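Local coordinates for protein ULam111 (Flavobacterium sp., PDB 5WUT) that probably hydrolyses beta-1,3-glucosidic bonds of laminarin, as a laminarinase of glycoside hydrolase family 16 with a beta-jelly-roll fold, at residues T47-K50 with K55-I58; I58-E63 with Y67-I72; F101-S106 with I165-D170; F184-T187 with I193-Y196. All blocks are in the same frame, centred on the assembly; numbering follows the deposited sequence.

Contact 1. Residues T47-K50 with K55-I58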
loop_
_atom_site.group_PDB
_atom_site.type_symbol
_atom_site.label_atom_id
_atom_site.label_comp_id
_atom_site.label_asym_id
_atom_site.label_seq_id
_atom_site.Cartn_x
_atom_site.Cartn_y
_atom_site.Cartn_z
ATOM N N THR A 47 -22.756 0.840 26.452
ATOM C CA THR A 47 -23.189 -0.553 26.449
ATOM C C THR A 47 -23.124 -1.213 25.069
ATOM O O THR A 47 -23.732 -2.264 24.841
ATOM C CB THR A 47 -24.628 -0.669 27.003
ATOM O OG1 THR A 47 -25.467 0.275 26.330
ATOM C CG2 THR A 47 -24.644 -0.366 28.492
ATOM N N ASN A 48 -22.367 -0.621 24.144
ATOM C CA ASN A 48 -22.211 -1.207 22.815
ATOM C C ASN A 48 -20.803 -1.747 22.534
ATOM O O ASN A 48 -20.485 -2.102 21.402
ATOM C CB ASN A 48 -22.585 -0.186 21.731
ATOM C CG ASN A 48 -24.084 -0.123 21.481
ATOM O OD1 ASN A 48 -24.840 0.358 22.325
ATOM N ND2 ASN A 48 -24.511 -0.585 20.302
ATOM N N HIS A 49 -19.967 -1.823 23.558
ATOM C CA HIS A 49 -18.619 -2.349 23.353
ATOM C C HIS A 49 -18.296 -3.449 24.353
ATOM O O HIS A 49 -18.931 -3.560 25.406
ATOM C CB HIS A 49 -17.594 -1.244 23.505
ATOM C CG HIS A 49 -17.428 -0.837 24.926
ATOM N ND1 HIS A 49 -18.359 -0.068 25.583
ATOM C CD2 HIS A 49 -16.479 -1.156 25.838
ATOM C CE1 HIS A 49 -17.983 0.091 26.840
ATOM N NE2 HIS A 49 -16.844 -0.554 27.019
ATOM N N LYS A 50 -17.291 -4.245 24.023
ATOM C CA LYS A 50 -16.776 -5.256 24.940
ATOM C C LYS A 50 -15.283 -5.455 24.711
ATOM O O LYS A 50 -14.759 -5.141 23.640
ATOM C CB LYS A 50 -17.502 -6.584 24.754
ATOM C CG LYS A 50 -17.192 -7.250 23.435
ATOM C CD LYS A 50 -18.004 -8.519 23.222
ATOM C CE LYS A 50 -18.297 -8.726 21.741
ATOM N NZ LYS A 50 -18.710 -10.120 21.439
ATOM N N LYS A 55 -9.037 -7.626 22.091
ATOM C CA LYS A 55 -9.536 -6.588 21.192
ATOM C C LYS A 55 -10.604 -5.748 21.871
ATOM O O LYS A 55 -11.413 -6.270 22.647
ATOM C CB LYS A 55 -10.133 -7.195 19.911
ATOM C CG LYS A 55 -9.162 -7.536 18.770
ATOM C CD LYS A 55 -8.099 -8.505 19.197
ATOM C CE LYS A 55 -7.370 -9.097 18.013
ATOM N NZ LYS A 55 -6.997 -10.486 18.338
ATOM N N LEU A 56 -10.623 -4.456 21.556
ATOM C CA LEU A 56 -11.821 -3.652 21.758
ATOM C C LEU A 56 -12.791 -3.979 20.626
ATOM O O LEU A 56 -12.451 -3.841 19.456
ATOM C CB LEU A 56 -11.499 -2.149 21.782
ATOM C CG LEU A 56 -12.717 -1.214 21.680
ATOM C CD1 LEU A 56 -13.595 -1.311 22.938
ATOM C CD2 LEU A 56 -12.266 0.213 21.458
ATOM N N VAL A 57 -13.991 -4.446 20.968
ATOM C CA VAL A 57 -14.992 -4.734 19.950
ATOM C C VAL A 57 -16.185 -3.808 20.120
ATOM O O VAL A 57 -16.887 -3.850 21.127
ATOM C CB VAL A 57 -15.468 -6.206 19.987
ATOM C CG1 VAL A 57 -16.502 -6.458 18.876
ATOM C CG2 VAL A 57 -14.281 -7.155 19.846
ATOM N N ILE A 58 -16.392 -2.950 19.127
ATOM C CA ILE A 58 -17.537 -2.055 19.117
ATOM C C ILE A 58 -18.603 -2.648 18.222
ATOM O O ILE A 58 -18.318 -3.008 17.077
ATOM C CB ILE A 58 -17.154 -0.662 18.609
ATOM C CG1 ILE A 58 -16.136 -0.017 19.562
ATOM C CG2 ILE A 58 -18.409 0.213 18.420
ATOM C CD1 ILE A 58 -15.510 1.248 19.029
#

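Contact 2. Residues I58-E63 with Y67-I72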
loop_
_atom_site.group_PDB
_atom_site.type_symbol
_atom_site.label_atom_id
_atom_site.label_comp_id
_atom_site.label_asym_id
_atom_site.label_seq_id
_atom_site.Cartn_x
_atom_site.Cartn_y
_atom_site.Cartn_z
ATOM N N ILE A 58 -16.392 -2.950 19.127
ATOM C CA ILE A 58 -17.537 -2.055 19.117
ATOM C C ILE A 58 -18.603 -2.648 18.222
ATOM O O ILE A 58 -18.318 -3.008 17.077
ATOM C CB ILE A 58 -17.154 -0.662 18.609
ATOM C CG1 ILE A 58 -16.136 -0.017 19.562
ATOM C CG2 ILE A 58 -18.409 0.213 18.420
ATOM C CD1 ILE A 58 -15.510 1.248 19.029
ATOM N N THR A 59 -19.828 -2.761 18.731
ATOM C CA THR A 59 -20.909 -3.312 17.920
ATOM C C THR A 59 -21.979 -2.268 17.611
ATOM O O THR A 59 -22.505 -1.607 18.517
ATOM C CB THR A 59 -21.573 -4.521 18.610
ATOM O OG1 THR A 59 -20.602 -5.561 18.781
ATOM C CG2 THR A 59 -22.713 -5.060 17.757
ATOM N N ALA A 60 -22.253 -2.106 16.319
ATOM C CA ALA A 60 -23.337 -1.255 15.846
ATOM C C ALA A 60 -24.609 -2.093 15.810
ATOM O O ALA A 60 -24.606 -3.184 15.253
ATOM C CB ALA A 60 -23.011 -0.693 14.462
ATOM N N LYS A 61 -25.664 -1.594 16.453
ATOM C CA LYS A 61 -26.909 -2.346 16.588
ATOM C C LYS A 61 -28.102 -1.525 16.139
ATOM O O LYS A 61 -28.095 -0.301 16.215
ATOM C CB LYS A 61 -27.136 -2.778 18.040
ATOM C CG LYS A 61 -26.011 -3.582 18.677
ATOM C CD LYS A 61 -26.379 -3.932 20.125
ATOM C CE LYS A 61 -25.161 -3.965 21.053
ATOM N NZ LYS A 61 -25.551 -3.978 22.507
ATOM N N LYS A 62 -29.144 -2.224 15.702
ATOM C CA LYS A 62 -30.427 -1.595 15.468
ATOM C C LYS A 62 -31.489 -2.309 16.306
ATOM O O LYS A 62 -31.627 -3.526 16.237
ATOM C CB LYS A 62 -30.783 -1.631 13.986
ATOM C CG LYS A 62 -32.091 -0.915 13.663
ATOM C CD LYS A 62 -32.558 -1.253 12.251
ATOM C CE LYS A 62 -33.884 -0.582 11.924
ATOM N NZ LYS A 62 -35.029 -1.416 12.394
ATOM N N GLU A 63 -32.200 -1.537 17.118
ATOM C CA GLU A 63 -33.242 -2.058 17.998
ATOM C C GLU A 63 -34.478 -1.184 17.801
ATOM O O GLU A 63 -34.511 -0.012 18.189
ATOM C CB GLU A 63 -32.743 -2.068 19.449
ATOM C CG GLU A 63 -31.672 -3.153 19.689
ATOM C CD GLU A 63 -30.591 -2.772 20.713
ATOM O OE1 GLU A 63 -30.137 -1.603 20.733
ATOM O OE2 GLU A 63 -30.184 -3.655 21.497
ATOM N N TYR A 67 -30.733 3.227 16.639
ATOM C CA TYR A 67 -29.397 2.750 16.319
ATOM C C TYR A 67 -28.445 3.122 17.439
ATOM O O TYR A 67 -28.517 4.235 17.942
ATOM C CB TYR A 67 -28.912 3.365 15.012
ATOM C CG TYR A 67 -29.733 3.001 13.801
ATOM C CD1 TYR A 67 -30.838 3.761 13.438
ATOM C CD2 TYR A 67 -29.395 1.904 13.011
ATOM C CE1 TYR A 67 -31.590 3.437 12.333
ATOM C CE2 TYR A 67 -30.145 1.570 11.881
ATOM C CZ TYR A 67 -31.243 2.346 11.555
ATOM O OH TYR A 67 -31.988 2.037 10.439
ATOM N N THR A 68 -27.534 2.214 17.793
ATOM C CA THR A 68 -26.560 2.486 18.850
ATOM C C THR A 68 -25.149 2.024 18.483
ATOM O O THR A 68 -24.964 1.079 17.721
ATOM C CB THR A 68 -26.960 1.822 20.186
ATOM O OG1 THR A 68 -27.265 0.440 19.969
ATOM C CG2 THR A 68 -28.187 2.539 20.806
ATOM N N SER A 69 -24.166 2.694 19.065
ATOM C CA SER A 69 -22.775 2.364 18.793
ATOM C C SER A 69 -21.918 2.971 19.894
ATOM O O SER A 69 -22.450 3.373 20.934
ATOM C CB SER A 69 -22.366 2.866 17.403
ATOM O OG SER A 69 -21.115 2.297 16.998
ATOM N N THR A 70 -20.604 3.030 19.660
ATOM C CA THR A 70 -19.630 3.520 20.640
ATOM C C THR A 70 -18.750 4.596 20.036
ATOM O O THR A 70 -18.360 4.499 18.856
ATOM C CB THR A 70 -18.711 2.382 21.149
ATOM O OG1 THR A 70 -19.507 1.268 21.565
ATOM C CG2 THR A 70 -17.801 2.847 22.313
ATOM N N ARG A 71 -18.439 5.609 20.839
ATOM C CA ARG A 71 -17.472 6.642 20.489
ATOM C C ARG A 71 -16.652 6.980 21.729
ATOM O O ARG A 71 -17.199 7.438 22.738
ATOM C CB ARG A 71 -18.189 7.887 19.955
ATOM C CG ARG A 71 -17.257 9.065 19.633
ATOM C CD ARG A 71 -18.022 10.117 18.842
ATOM N NE ARG A 71 -17.286 11.374 18.763
ATOM C CZ ARG A 71 -17.343 12.202 17.721
ATOM N NH1 ARG A 71 -18.093 11.900 16.672
ATOM N NH2 ARG A 71 -16.649 13.330 17.732
ATOM N N ILE A 72 -15.344 6.747 21.657
ATOM C CA ILE A 72 -14.470 6.983 22.799
ATOM C C ILE A 72 -13.295 7.848 22.377
ATOM O O ILE A 72 -12.883 7.812 21.216
ATOM C CB ILE A 72 -13.970 5.661 23.410
ATOM C CG1 ILE A 72 -13.324 4.753 22.353
ATOM C CG2 ILE A 72 -15.130 4.910 24.069
ATOM C CD1 ILE A 72 -12.576 3.571 22.987
#

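Contact 3. Residues F101-S106 with I165-D170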
loop_
_atom_site.group_PDB
_atom_site.type_symbol
_atom_site.label_atom_id
_atom_site.label_comp_id
_atom_site.label_asym_id
_atom_site.label_seq_id
_atom_site.Cartn_x
_atom_site.Cartn_y
_atom_site.Cartn_z
ATOM N N PHE A 101 -10.830 5.681 13.071
ATOM C CA PHE A 101 -9.802 5.933 14.082
ATOM C C PHE A 101 -9.102 7.212 13.657
ATOM O O PHE A 101 -8.604 7.308 12.533
ATOM C CB PHE A 101 -8.816 4.751 14.192
ATOM C CG PHE A 101 -7.530 5.093 14.912
ATOM C CD1 PHE A 101 -7.556 5.515 16.230
ATOM C CD2 PHE A 101 -6.299 4.995 14.267
ATOM C CE1 PHE A 101 -6.378 5.836 16.903
ATOM C CE2 PHE A 101 -5.116 5.321 14.938
ATOM C CZ PHE A 101 -5.166 5.735 16.259
ATOM N N TRP A 102 -9.083 8.206 14.530
ATOM C CA TRP A 102 -8.684 9.540 14.111
ATOM C C TRP A 102 -8.233 10.374 15.297
ATOM O O TRP A 102 -8.191 9.868 16.422
ATOM C CB TRP A 102 -9.848 10.210 13.343
ATOM C CG TRP A 102 -11.205 10.229 14.032
ATOM C CD1 TRP A 102 -11.963 9.156 14.393
ATOM C CD2 TRP A 102 -11.970 11.395 14.355
ATOM N NE1 TRP A 102 -13.162 9.586 14.955
ATOM C CE2 TRP A 102 -13.181 10.957 14.940
ATOM C CE3 TRP A 102 -11.738 12.770 14.225
ATOM C CZ2 TRP A 102 -14.154 11.843 15.395
ATOM C CZ3 TRP A 102 -12.714 13.659 14.677
ATOM C CH2 TRP A 102 -13.911 13.180 15.252
ATOM N N MET A 103 -7.802 11.609 15.037
ATOM C CA MET A 103 -7.271 12.478 16.092
ATOM C C MET A 103 -7.768 13.908 15.979
ATOM O O MET A 103 -8.020 14.386 14.880
ATOM C CB MET A 103 -5.732 12.476 16.073
ATOM C CG MET A 103 -5.141 11.100 16.241
ATOM S SD MET A 103 -3.347 11.097 16.312
ATOM C CE MET A 103 -3.072 11.614 18.003
ATOM N N LEU A 104 -7.904 14.577 17.128
ATOM C CA LEU A 104 -8.291 15.985 17.181
ATOM C C LEU A 104 -7.310 16.809 17.991
ATOM O O LEU A 104 -6.704 16.304 18.937
ATOM C CB LEU A 104 -9.695 16.131 17.780
ATOM C CG LEU A 104 -10.829 15.838 16.811
ATOM C CD1 LEU A 104 -12.158 15.707 17.581
ATOM C CD2 LEU A 104 -10.914 16.962 15.782
ATOM N N GLY A 105 -7.145 18.073 17.623
ATOM C CA GLY A 105 -6.187 18.940 18.295
ATOM C C GLY A 105 -6.553 19.217 19.740
ATOM O O GLY A 105 -7.720 19.426 20.069
ATOM N N SER A 106 -5.546 19.238 20.606
ATOM C CA SER A 106 -5.766 19.429 22.038
ATOM C C SER A 106 -6.501 20.739 22.372
ATOM O O SER A 106 -7.264 20.816 23.350
ATOM C CB SER A 106 -4.426 19.395 22.771
ATOM O OG SER A 106 -4.621 19.476 24.176
ATOM N N ILE A 165 0.198 6.787 10.908
ATOM C CA ILE A 165 0.760 8.047 10.435
ATOM C C ILE A 165 2.180 8.206 10.953
ATOM O O ILE A 165 2.518 7.700 12.021
ATOM C CB ILE A 165 -0.059 9.281 10.870
ATOM C CG1 ILE A 165 -0.256 9.312 12.389
ATOM C CG2 ILE A 165 -1.400 9.288 10.165
ATOM C CD1 ILE A 165 -0.881 10.613 12.896
ATOM N N ASP A 166 3.010 8.891 10.177
ATOM C CA ASP A 166 4.275 9.403 10.694
ATOM C C ASP A 166 4.132 10.907 10.676
ATOM O O ASP A 166 4.020 11.527 9.619
ATOM C CB ASP A 166 5.474 8.933 9.875
ATOM C CG ASP A 166 6.801 9.184 10.600
ATOM O OD1 ASP A 166 6.785 9.332 11.837
ATOM O OD2 ASP A 166 7.854 9.188 9.947
ATOM N N TRP A 167 4.113 11.484 11.867
ATOM C CA TRP A 167 3.748 12.870 12.077
ATOM C C TRP A 167 4.945 13.625 12.617
ATOM O O TRP A 167 5.479 13.285 13.680
ATOM C CB TRP A 167 2.564 12.912 13.049
ATOM C CG TRP A 167 2.161 14.243 13.629
ATOM C CD1 TRP A 167 2.423 15.502 13.145
ATOM C CD2 TRP A 167 1.399 14.425 14.818
ATOM N NE1 TRP A 167 1.873 16.454 13.974
ATOM C CE2 TRP A 167 1.237 15.817 15.010
ATOM C CE3 TRP A 167 0.845 13.540 15.753
ATOM C CZ2 TRP A 167 0.549 16.343 16.098
ATOM C CZ3 TRP A 167 0.162 14.065 16.825
ATOM C CH2 TRP A 167 0.015 15.451 16.990
ATOM N N THR A 168 5.395 14.627 11.865
ATOM C CA THR A 168 6.490 15.492 12.316
ATOM C C THR A 168 6.093 16.955 12.181
ATOM O O THR A 168 4.997 17.271 11.740
ATOM C CB THR A 168 7.791 15.259 11.512
ATOM O OG1 THR A 168 7.606 15.751 10.177
ATOM C CG2 THR A 168 8.152 13.790 11.462
ATOM N N LYS A 169 6.989 17.850 12.577
ATOM C CA LYS A 169 6.724 19.274 12.442
ATOM C C LYS A 169 6.633 19.708 10.985
ATOM O O LYS A 169 6.118 20.779 10.697
ATOM C CB LYS A 169 7.808 20.078 13.142
ATOM C CG LYS A 169 9.129 20.059 12.419
ATOM C CD LYS A 169 10.181 20.870 13.186
ATOM C CE LYS A 169 11.484 20.932 12.396
ATOM N NZ LYS A 169 12.661 21.139 13.285
ATOM N N ASP A 170 7.125 18.869 10.072
ATOM C CA ASP A 170 7.207 19.251 8.664
ATOM C C ASP A 170 6.209 18.533 7.757
ATOM O O ASP A 170 5.851 19.045 6.694
ATOM C CB ASP A 170 8.614 19.009 8.136
ATOM C CG ASP A 170 9.644 19.904 8.796
ATOM O OD1 ASP A 170 9.398 21.125 8.926
ATOM O OD2 ASP A 170 10.681 19.368 9.211
#

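Contact 4. Residues F184-T187 with I193-Y196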
loop_
_atom_site.group_PDB
_atom_site.type_symbol
_atom_site.label_atom_id
_atom_site.label_comp_id
_atom_site.label_asym_id
_atom_site.label_seq_id
_atom_site.Cartn_x
_atom_site.Cartn_y
_atom_site.Cartn_z
ATOM N N PHE A 184 0.960 14.808 3.357
ATOM C CA PHE A 184 0.587 16.217 3.402
ATOM C C PHE A 184 1.784 16.971 3.952
ATOM O O PHE A 184 2.246 16.710 5.069
ATOM C CB PHE A 184 -0.672 16.432 4.263
ATOM C CG PHE A 184 -1.126 17.870 4.358
ATOM C CD1 PHE A 184 -1.474 18.580 3.222
ATOM C CD2 PHE A 184 -1.241 18.490 5.598
ATOM C CE1 PHE A 184 -1.902 19.903 3.310
ATOM C CE2 PHE A 184 -1.671 19.807 5.701
ATOM C CZ PHE A 184 -2.007 20.512 4.553
ATOM N N ASN A 185 2.319 17.871 3.135
ATOM C CA ASN A 185 3.499 18.636 3.496
ATOM C C ASN A 185 3.419 20.009 2.859
ATOM O O ASN A 185 4.083 20.276 1.855
ATOM C CB ASN A 185 4.771 17.905 3.045
ATOM C CG ASN A 185 6.043 18.614 3.479
ATOM O OD1 ASN A 185 6.010 19.750 3.947
ATOM N ND2 ASN A 185 7.177 17.937 3.323
ATOM N N PRO A 186 2.596 20.882 3.427
ATOM C CA PRO A 186 2.500 22.231 2.861
ATOM C C PRO A 186 3.727 23.079 3.172
ATOM O O PRO A 186 4.281 22.983 4.258
ATOM C CB PRO A 186 1.255 22.800 3.542
ATOM C CG PRO A 186 1.158 22.049 4.848
ATOM C CD PRO A 186 1.649 20.663 4.537
ATOM N N THR A 187 4.123 23.931 2.233
ATOM C CA THR A 187 5.312 24.750 2.414
ATOM C C THR A 187 4.979 25.922 3.332
ATOM O O THR A 187 5.833 26.421 4.063
ATOM C CB THR A 187 5.849 25.267 1.072
ATOM O OG1 THR A 187 4.789 25.911 0.358
ATOM C CG2 THR A 187 6.384 24.107 0.238
ATOM N N ILE A 193 -3.406 26.461 8.006
ATOM C CA ILE A 193 -3.000 25.358 7.138
ATOM C C ILE A 193 -2.461 24.184 7.951
ATOM O O ILE A 193 -2.679 23.017 7.611
ATOM C CB ILE A 193 -1.938 25.855 6.138
ATOM C CG1 ILE A 193 -2.596 26.807 5.146
ATOM C CG2 ILE A 193 -1.269 24.703 5.397
ATOM C CD1 ILE A 193 -1.617 27.564 4.294
ATOM N N TRP A 194 -1.794 24.505 9.053
ATOM C CA TRP A 194 -1.059 23.503 9.822
ATOM C C TRP A 194 -1.226 23.703 11.316
ATOM O O TRP A 194 -0.356 24.283 11.975
ATOM C CB TRP A 194 0.430 23.555 9.444
ATOM C CG TRP A 194 1.300 22.475 10.044
ATOM C CD1 TRP A 194 2.045 22.565 11.181
ATOM C CD2 TRP A 194 1.547 21.170 9.504
ATOM N NE1 TRP A 194 2.737 21.393 11.393
ATOM C CE2 TRP A 194 2.443 20.520 10.378
ATOM C CE3 TRP A 194 1.094 20.486 8.373
ATOM C CZ2 TRP A 194 2.895 19.216 10.157
ATOM C CZ3 TRP A 194 1.544 19.194 8.152
ATOM C CH2 TRP A 194 2.435 18.573 9.047
ATOM N N PRO A 195 -2.357 23.240 11.856
ATOM C CA PRO A 195 -2.575 23.269 13.303
ATOM C C PRO A 195 -1.916 22.078 13.998
ATOM O O PRO A 195 -2.373 21.697 15.075
ATOM C CB PRO A 195 -4.095 23.173 13.421
ATOM C CG PRO A 195 -4.480 22.334 12.212
ATOM C CD PRO A 195 -3.566 22.816 11.124
ATOM N N TYR A 196 -0.891 21.488 13.391
ATOM C CA TYR A 196 -0.389 20.201 13.865
ATOM C C TYR A 196 0.895 20.266 14.700
ATOM O O TYR A 196 1.572 19.251 14.857
ATOM C CB TYR A 196 -0.190 19.261 12.663
ATOM C CG TYR A 196 -1.501 19.040 11.936
ATOM C CD1 TYR A 196 -2.529 18.329 12.538
ATOM C CD2 TYR A 196 -1.728 19.571 10.676
ATOM C CE1 TYR A 196 -3.745 18.140 11.905
ATOM C CE2 TYR A 196 -2.958 19.383 10.026
ATOM C CZ TYR A 196 -3.961 18.660 10.652
ATOM O OH TYR A 196 -5.177 18.478 10.034
#

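Contact 1. Residues T47-K50 with K55-I58
The imidazole of His49 meets Leu56 aslant, the methyl CD1 of Leu56 lying 4.1 Å from His49 CD2. Phe25 also meets the imidazole, its plane inclined by about 45°. With CG of His49 between its own backbone N and carbonyl carbon (chi1 73°), the ring is set so that CD2 nears the leucine methyl. His49 CB touches the same methyl, 4.0 Å from Leu56 CD1. A branched aliphatic residue suits this place, since it can press on a partly buried ring without asking it for a polar bond. On the opposite face of the sheet Lys50 and Val57 run side by side, with Lys50 CG 4.0 Å from Val57 CB; the lysine lends its methylenes to the valine and takes its ammonium on to a salt bridge with Glu52. The backbones form an antiparallel hairpin. Lys50 and Val57 are its hydrogen-bonded pair, Val57 N giving to Lys50 O at 2.9 Å in a nearly straight bond (171°) and Lys50 N to Val57 O at 3.0 Å, while His49 and Ile58 make the adjoining non-hydrogen-bonded pair. The buried amide of Asn48 is satisfied by Thr45, Thr59 and Thr68. Here strand 55-63 runs between strand 49-52 and strand 224-234, where Leu56 and Ile58 bond through their backbones to Ile228 and Phe226, and Ile58 packs on strand 200-208.

Contact 2. Residues I58-E63 with Y67-I72
Thr68 O is gripped by two groups of the opposite strand: Lys61 N donates to it at 3.0 Å, in the carbonyl plane, and the Ala60 CA hydrogen reaches it as well, with CA 3.4 Å from the oxygen. Lys61 O likewise has two partners, Thr68 N at 3.0 Å, tilted out of its carbonyl plane, and Tyr67 CA. Lys61 and Thr68 therefore form an antiparallel hydrogen-bonded pair, and Lys62 with Tyr67 the next, non-hydrogen-bonded one. Lys62, extended as far as CE with CG anti to its amide nitrogen (chi1 -177°), lies alongside the tyrosine, its CG 4.0 Å from the Tyr67 ring centroid in a CH-pi contact over one face, and its CE reaches the phenol oxygen. Lysine suits this place because its long aliphatic chain can lie over a ring while the ammonium goes on to Gly64 O; tyrosine offers that flat face and a hydroxyl that bonds to Asp219. Strands 55-63 and 66-80 make a beta hairpin of the jelly roll, in which the axes of 58-63 and 67-69 approach to 4.8 Å at 162°. Putting an alanine in place of Tyr67 would probably strip the methylenes of Lys62 of their aromatic cover and leave Asp219 without its phenol partner. On the other face Thr68 OG1 takes a hydrogen bond from Asn48 ND2. Farther along, Ser69 OG bonds to Met206 O. The two chains draw apart toward Ile58 and Thr70, whose CA atoms stand 6.1 Å apart, and beta-branched side chains bridge the gap: Ile58 CG2 presses tightly on Thr70 CB at 3.5 Å.

Contact 3. Residues F101-S106 with I165-D170
Met103 reaches Ile165 and Trp167 across the inside of the jelly roll, joining strand 97-105, which pairs with strands 118-123 and 200-208, to strand 161-167, which pairs with strands 83-90 and 172-176. From CB, which points at the opposite segment, the chain runs out straight through CG (chi2 -177°), and these first two carbons stay short of both partners. Contact begins at the sulfur, with SD 4.2 Å from Ile165 CD1, the end of an isoleucine chain that is itself extended. The last bond then turns aside (chi3 79°), taking the methyl off the isoleucine and toward the indole, where CE comes to 4.2 Å from Trp167 CZ3, approaching the ring obliquely. Methionine suits this place because a long, unbranched and flexible chain can span the interior and divide its tip between an aliphatic and an aromatic neighbour. Phe200 and Phe202 also pack on Met103, and Tyr82 meets the Trp167 indole edge-to-face. The buried indole N-H of Trp167 is satisfied by Tyr196 O. Side chains alternate along strand 97-105, so Trp102 turns to the other face and lies against Glu118 and Asp120 of strand 118-123, whose Glu-Ile-Asp-Ile-Leu-Glu sequence matches the family 16 signature. Past Trp167 the strand gives way to an ST turn, in which Thr168 OG1 accepts a hydrogen bond from Asp170 N at 3.2 Å.

Contact 4. Residues F184-T187 with I193-Y196
Phe184 brings CD2 to the edge of the Trp194 indole, the two side chains sliding past each other in opposite directions. Phe184 CD2 is 3.8 Å from Trp194 CZ3, near the indole plane and not over its face; the ring planes are inclined by roughly 28°. The phenyl edge also faces the main chain: Ile193 O lies in the ring plane, 3.9 Å from Phe184 CE2, where the slightly positive C-H rim can meet the carbonyl. Over one face of the same phenyl sits Pro186 CD, 3.5 Å above its centre. Extension of the phenyl anti to its own amide nitrogen (chi1 -180°) is what brings it beneath the proline. Pro186 in turn stands at about a right angle to the Trp194 side chain, with CG 3.9 Å from Trp194 CE3, and slides past Ile193, whose CG2 comes within 3.6 Å of Pro186 CG. A rigid proline suits a place that must present one side to a phenyl and its outer carbons to two further residues. With an alanine at Phe184, Pro186 CD would probably lose the ring face under it and Trp194 CZ3 its phenyl neighbour. Phe184 ends strand 179-184, and the rest of both segments lies in the loop leading to strand 200-208, where Lys189 adds a cation-pi contact to Trp194. The side-chain contacts are apolar, held by shape and dispersion, and Trp194 NE1 finds its polar partner outside them, in Asp197.

In the fold
Contacts 1 and 2 are successive hairpins sharing strand 55-63 and Ile58, their centres about 9 Å apart; Asn48 joins them, its O 2.8 Å from Thr59 N. Contacts 3 and 4 lie across the chain's centre, about 11 Å apart between centres, linked by Trp167 NE1 at 2.9 Å from Tyr196 O. Contact 2 touches contact 3 where Arg71 NH2 comes within 3.7 Å of Trp102 CH2. Strand 118-123, whose sequence motif in family 16 enzymes carries the catalytic acids, adjoins the second pair: it lies beside segment 101-106, and Tyr196 OH bonds to Glu118 O. Contact 1 stands about 34 Å from contact 4 between centres.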